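Local coordinates for antitoxin (Nitrosomonas europaea, PDB 2ODK), which probably acts as the antitoxin component of a type II toxin-antitoxin system of the Phd/YefM family, at residues Glu17-Ile29 with Glu36-Arg48. Numbering follows the deposited sequence.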
loop_
_atom_site.group_PDB
_atom_site.type_symbol
_atom_site.label_atom_id
_atom_site.label_comp_id
_atom_site.label_asym_id
_atom_site.label_seq_id
_atom_site.Cartn_x
_atom_site.Cartn_y
_atom_site.Cartn_z
ATOM N N GLU A 17 11.765 4.289 -2.603
ATOM C CA GLU A 17 11.310 4.995 -3.794
ATOM C C GLU A 17 9.807 4.778 -4.026
ATOM O O GLU A 17 9.072 5.691 -4.431
ATOM C CB GLU A 17 12.102 4.489 -5.004
ATOM C CG GLU A 17 11.973 5.332 -6.233
ATOM C CD GLU A 17 12.601 4.680 -7.458
ATOM O OE1 GLU A 17 13.489 3.807 -7.298
ATOM O OE2 GLU A 17 12.194 5.042 -8.582
ATOM N N PHE A 18 9.363 3.549 -3.780
ATOM C CA PHE A 18 7.952 3.171 -3.898
ATOM C C PHE A 18 7.108 4.000 -2.908
ATOM O O PHE A 18 6.072 4.571 -3.289
ATOM C CB PHE A 18 7.902 1.658 -3.598
ATOM C CG PHE A 18 6.529 1.044 -3.473
ATOM C CD1 PHE A 18 5.640 1.001 -4.543
ATOM C CD2 PHE A 18 6.153 0.398 -2.284
ATOM C CE1 PHE A 18 4.401 0.347 -4.437
ATOM C CE2 PHE A 18 4.941 -0.238 -2.177
ATOM C CZ PHE A 18 4.060 -0.281 -3.221
ATOM N N LEU A 19 7.549 4.040 -1.653
ATOM C CA LEU A 19 6.859 4.843 -0.637
ATOM C C LEU A 19 6.902 6.334 -0.979
ATOM O O LEU A 19 5.887 7.059 -0.842
ATOM C CB LEU A 19 7.462 4.534 0.742
ATOM C CG LEU A 19 6.853 5.313 1.915
ATOM C CD1 LEU A 19 5.333 5.162 1.985
ATOM C CD2 LEU A 19 7.517 4.822 3.200
ATOM N N ASP A 20 8.062 6.801 -1.435
ATOM C CA ASP A 20 8.194 8.212 -1.817
ATOM C C ASP A 20 7.255 8.567 -2.949
ATOM O O ASP A 20 6.625 9.647 -2.944
ATOM C CB ASP A 20 9.629 8.556 -2.228
ATOM C CG ASP A 20 9.800 10.018 -2.534
ATOM O OD1 ASP A 20 9.746 10.817 -1.583
ATOM O OD2 ASP A 20 9.969 10.357 -3.719
ATOM N N ALA A 21 7.136 7.670 -3.937
ATOM C CA ALA A 21 6.239 7.948 -5.059
ATOM C C ALA A 21 4.774 8.003 -4.566
ATOM O O ALA A 21 3.957 8.794 -5.046
ATOM C CB ALA A 21 6.382 6.894 -6.144
ATOM N N CYS A 22 4.426 7.112 -3.627
ATOM C CA CYS A 22 3.058 7.149 -3.049
ATOM C C CYS A 22 2.759 8.562 -2.511
ATOM O O CYS A 22 1.697 9.151 -2.771
ATOM C CB CYS A 22 2.991 6.100 -1.955
ATOM S SG CYS A 22 1.510 6.165 -0.956
ATOM N N ILE A 23 3.704 9.089 -1.745
ATOM C CA ILE A 23 3.470 10.380 -1.083
ATOM C C ILE A 23 3.512 11.554 -2.071
ATOM O O ILE A 23 2.712 12.495 -1.965
ATOM C CB ILE A 23 4.501 10.590 0.069
ATOM C CG1 ILE A 23 4.301 9.534 1.168
ATOM C CG2 ILE A 23 4.383 12.005 0.652
ATOM C CD1 ILE A 23 2.846 9.241 1.515
ATOM N N THR A 24 4.451 11.515 -3.013
ATOM C CA THR A 24 4.617 12.653 -3.909
ATOM C C THR A 24 3.721 12.618 -5.143
ATOM O O THR A 24 3.417 13.666 -5.722
ATOM C CB THR A 24 6.083 12.799 -4.340
ATOM O OG1 THR A 24 6.461 11.644 -5.098
ATOM C CG2 THR A 24 7.001 12.938 -3.120
ATOM N N GLU A 25 3.326 11.421 -5.587
ATOM C CA GLU A 25 2.537 11.325 -6.794
ATOM C C GLU A 25 1.143 10.773 -6.532
ATOM O O GLU A 25 0.178 11.205 -7.154
ATOM C CB GLU A 25 3.286 10.511 -7.863
ATOM C CG GLU A 25 4.648 11.122 -8.250
ATOM C CD GLU A 25 5.484 10.211 -9.123
ATOM O OE1 GLU A 25 4.938 9.688 -10.106
ATOM O OE2 GLU A 25 6.682 10.017 -8.829
ATOM N N GLY A 26 1.027 9.818 -5.615
ATOM C CA GLY A 26 -0.279 9.233 -5.397
ATOM C C GLY A 26 -0.209 7.707 -5.372
ATOM O O GLY A 26 0.867 7.122 -5.439
ATOM N N PRO A 27 -1.364 7.089 -5.214
ATOM C CA PRO A 27 -1.432 5.610 -5.100
ATOM C C PRO A 27 -0.551 4.880 -6.104
ATOM O O PRO A 27 -0.575 5.199 -7.305
ATOM C CB PRO A 27 -2.905 5.323 -5.337
ATOM C CG PRO A 27 -3.593 6.572 -4.691
ATOM C CD PRO A 27 -2.698 7.715 -5.101
ATOM N N GLN A 28 0.216 3.917 -5.603
ATOM C CA GLN A 28 1.124 3.107 -6.432
ATOM C C GLN A 28 0.633 1.665 -6.398
ATOM O O GLN A 28 0.392 1.144 -5.309
ATOM C CB GLN A 28 2.555 3.165 -5.860
ATOM C CG GLN A 28 3.146 4.584 -5.776
ATOM C CD GLN A 28 3.380 5.165 -7.155
ATOM O OE1 GLN A 28 4.093 4.575 -7.977
ATOM N NE2 GLN A 28 2.780 6.344 -7.423
ATOM N N ILE A 29 0.441 1.042 -7.561
ATOM C CA ILE A 29 -0.030 -0.348 -7.607
ATOM C C ILE A 29 1.123 -1.329 -7.470
ATOM O O ILE A 29 2.222 -1.063 -7.949
ATOM C CB ILE A 29 -0.762 -0.577 -8.926
ATOM C CG1 ILE A 29 -2.015 0.322 -8.941
ATOM C CG2 ILE A 29 -1.147 -2.071 -9.065
ATOM C CD1 ILE A 29 -2.796 0.399 -10.277
ATOM N N GLU A 36 -2.331 -6.892 -11.254
ATOM C CA GLU A 36 -2.462 -5.909 -10.175
ATOM C C GLU A 36 -3.066 -6.579 -8.942
ATOM O O GLU A 36 -4.100 -7.303 -9.039
ATOM C CB GLU A 36 -3.314 -4.731 -10.672
ATOM C CG GLU A 36 -2.640 -4.016 -11.828
ATOM C CD GLU A 36 -3.407 -2.801 -12.327
ATOM O OE1 GLU A 36 -4.446 -2.476 -11.743
ATOM O OE2 GLU A 36 -2.938 -2.189 -13.284
ATOM N N GLU A 37 -2.455 -6.353 -7.772
ATOM C CA GLU A 37 -2.877 -7.050 -6.556
ATOM C C GLU A 37 -3.289 -6.075 -5.447
ATOM O O GLU A 37 -4.220 -6.370 -4.679
ATOM C CB GLU A 37 -1.771 -7.988 -6.038
ATOM C CG GLU A 37 -1.624 -9.263 -6.916
ATOM C CD GLU A 37 -2.827 -10.196 -6.803
ATOM O OE1 GLU A 37 -3.664 -9.954 -5.904
ATOM O OE2 GLU A 37 -2.963 -11.154 -7.600
ATOM N N ALA A 38 -2.542 -4.981 -5.319
ATOM C CA ALA A 38 -2.771 -4.080 -4.187
ATOM C C ALA A 38 -2.309 -2.695 -4.522
ATOM O O ALA A 38 -1.685 -2.489 -5.555
ATOM C CB ALA A 38 -2.061 -4.612 -2.928
ATOM N N VAL A 39 -2.626 -1.718 -3.666
ATOM C CA VAL A 39 -2.247 -0.341 -3.984
ATOM C C VAL A 39 -1.790 0.336 -2.690
ATOM O O VAL A 39 -2.399 0.154 -1.630
ATOM C CB VAL A 39 -3.402 0.394 -4.707
ATOM C CG1 VAL A 39 -4.671 0.309 -3.928
ATOM C CG2 VAL A 39 -3.061 1.833 -5.005
ATOM N N LEU A 40 -0.652 1.023 -2.782
ATOM C CA LEU A 40 -0.133 1.743 -1.600
ATOM C C LEU A 40 -0.679 3.158 -1.691
ATOM O O LEU A 40 -0.405 3.857 -2.684
ATOM C CB LEU A 40 1.407 1.772 -1.627
ATOM C CG LEU A 40 2.046 2.269 -0.325
ATOM C CD1 LEU A 40 1.865 1.294 0.830
ATOM C CD2 LEU A 40 3.510 2.637 -0.499
ATOM N N VAL A 41 -1.445 3.559 -0.664
ATOM C CA VAL A 41 -2.207 4.807 -0.688
ATOM C C VAL A 41 -1.691 5.702 0.448
ATOM O O VAL A 41 -1.445 5.221 1.530
ATOM C CB VAL A 41 -3.709 4.502 -0.410
ATOM C CG1 VAL A 41 -4.557 5.774 -0.361
ATOM C CG2 VAL A 41 -4.251 3.490 -1.452
ATOM N N PRO A 42 -1.543 7.020 0.202
ATOM C CA PRO A 42 -1.161 7.894 1.322
ATOM C C PRO A 42 -2.186 7.745 2.442
ATOM O O PRO A 42 -3.383 7.716 2.185
ATOM C CB PRO A 42 -1.265 9.309 0.730
ATOM C CG PRO A 42 -1.115 9.119 -0.785
ATOM C CD PRO A 42 -1.750 7.754 -1.063
ATOM N N ILE A 43 -1.727 7.679 3.685
ATOM C CA ILE A 43 -2.647 7.281 4.748
ATOM C C ILE A 43 -3.810 8.288 4.900
ATOM O O ILE A 43 -4.971 7.889 5.105
ATOM C CB ILE A 43 -1.921 7.048 6.086
ATOM C CG1 ILE A 43 -2.838 6.442 7.167
ATOM C CG2 ILE A 43 -1.265 8.307 6.630
ATOM C CD1 ILE A 43 -3.199 4.977 6.835
ATOM N N GLY A 44 -3.506 9.574 4.714
ATOM C CA GLY A 44 -4.555 10.608 4.881
ATOM C C GLY A 44 -5.644 10.447 3.835
ATOM O O GLY A 44 -6.849 10.643 4.118
ATOM N N GLU A 45 -5.227 10.081 2.616
ATOM C CA GLU A 45 -6.196 9.881 1.547
ATOM C C GLU A 45 -7.101 8.685 1.872
ATOM O O GLU A 45 -8.329 8.755 1.680
ATOM C CB GLU A 45 -5.457 9.638 0.228
ATOM C CG GLU A 45 -6.377 9.346 -0.940
ATOM C CD GLU A 45 -5.651 9.313 -2.286
ATOM O OE1 GLU A 45 -4.552 9.891 -2.392
ATOM O OE2 GLU A 45 -6.196 8.723 -3.258
ATOM N N TRP A 46 -6.497 7.584 2.373
ATOM C CA TRP A 46 -7.283 6.449 2.797
ATOM C C TRP A 46 -8.281 6.814 3.909
ATOM O O TRP A 46 -9.475 6.435 3.843
ATOM C CB TRP A 46 -6.303 5.372 3.295
ATOM C CG TRP A 46 -6.907 4.206 4.021
ATOM C CD1 TRP A 46 -6.797 3.891 5.372
ATOM C CD2 TRP A 46 -7.665 3.207 3.430
ATOM N NE1 TRP A 46 -7.471 2.732 5.625
ATOM C CE2 TRP A 46 -8.003 2.271 4.450
ATOM C CE3 TRP A 46 -8.061 2.965 2.139
ATOM C CZ2 TRP A 46 -8.756 1.146 4.210
ATOM C CZ3 TRP A 46 -8.841 1.792 1.895
ATOM C CH2 TRP A 46 -9.161 0.919 2.920
ATOM N N ARG A 47 -7.817 7.546 4.928
ATOM C CA ARG A 47 -8.723 7.890 6.041
ATOM C C ARG A 47 -9.919 8.693 5.522
ATOM O O ARG A 47 -11.054 8.469 5.934
ATOM C CB ARG A 47 -8.018 8.725 7.107
ATOM C CG ARG A 47 -6.834 8.036 7.800
ATOM C CD ARG A 47 -7.258 6.760 8.498
ATOM N NE ARG A 47 -6.160 6.171 9.257
ATOM C CZ ARG A 47 -6.256 4.974 9.840
ATOM N NH1 ARG A 47 -7.421 4.318 9.784
ATOM N NH2 ARG A 47 -5.246 4.472 10.528
ATOM N N ARG A 48 -9.647 9.627 4.606
ATOM C CA ARG A 48 -10.760 10.443 4.102
ATOM C C ARG A 48 -11.730 9.627 3.264
ATOM O O ARG A 48 -12.942 9.837 3.332
ATOM C CB ARG A 48 -10.246 11.667 3.348
ATOM C CG ARG A 48 -9.572 12.654 4.335
ATOM C CD ARG A 48 -9.192 13.939 3.610
ATOM N NE ARG A 48 -8.187 13.758 2.573
ATOM C CZ ARG A 48 -6.868 13.781 2.770
ATOM N NH1 ARG A 48 -6.347 13.986 3.999
ATOM N NH2 ARG A 48 -6.032 13.575 1.749
#
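The carbonyl O of L40 gathers three neighbours from segment 17-29: the N-H of Q28 and the CA-H of P27 come in side by side from the start of strand 28-32 and the residue before it, with C22 SG on another side. Q28 N donates to it at 3.0 Å. P27 CA lies 3.2 Å from the same L40 O as a CA-H...O donor, and C22 SG is 3.5 Å from it. The site lies at the open end of the antiparallel beta hairpin of strands 28-32 and 35-42, two of the three strands of the mixed sheet of this Phd/YefM-family protein, with strand 5-7 on the other side of 28-32; helix 15-24 packs against the sheet. Q28 and L40 form a hydrogen-bonded pair, closed by L40 N to Q28 O at 2.7 Å, with a nearly straight N-H...O angle of 168°. On the helix-facing side, L40 has CG anti to its own N (chi1 -169°), which carries CD2 among F18, L19 and C22; there it makes a CH-pi contact over the F18 ring. The amide of Q28 turns back to donate NE2 to G26 O, while its OE1 binds W6 on strand 5-7. V39 and I29 point to the face away from the helix. Residues 38-42 also pair with a strand of the second subunit, continuing the sheet across the dimer. Where strand gives way to helix 43-52, C22 SG sits against the P42 ring, 3.6 Å from its CD.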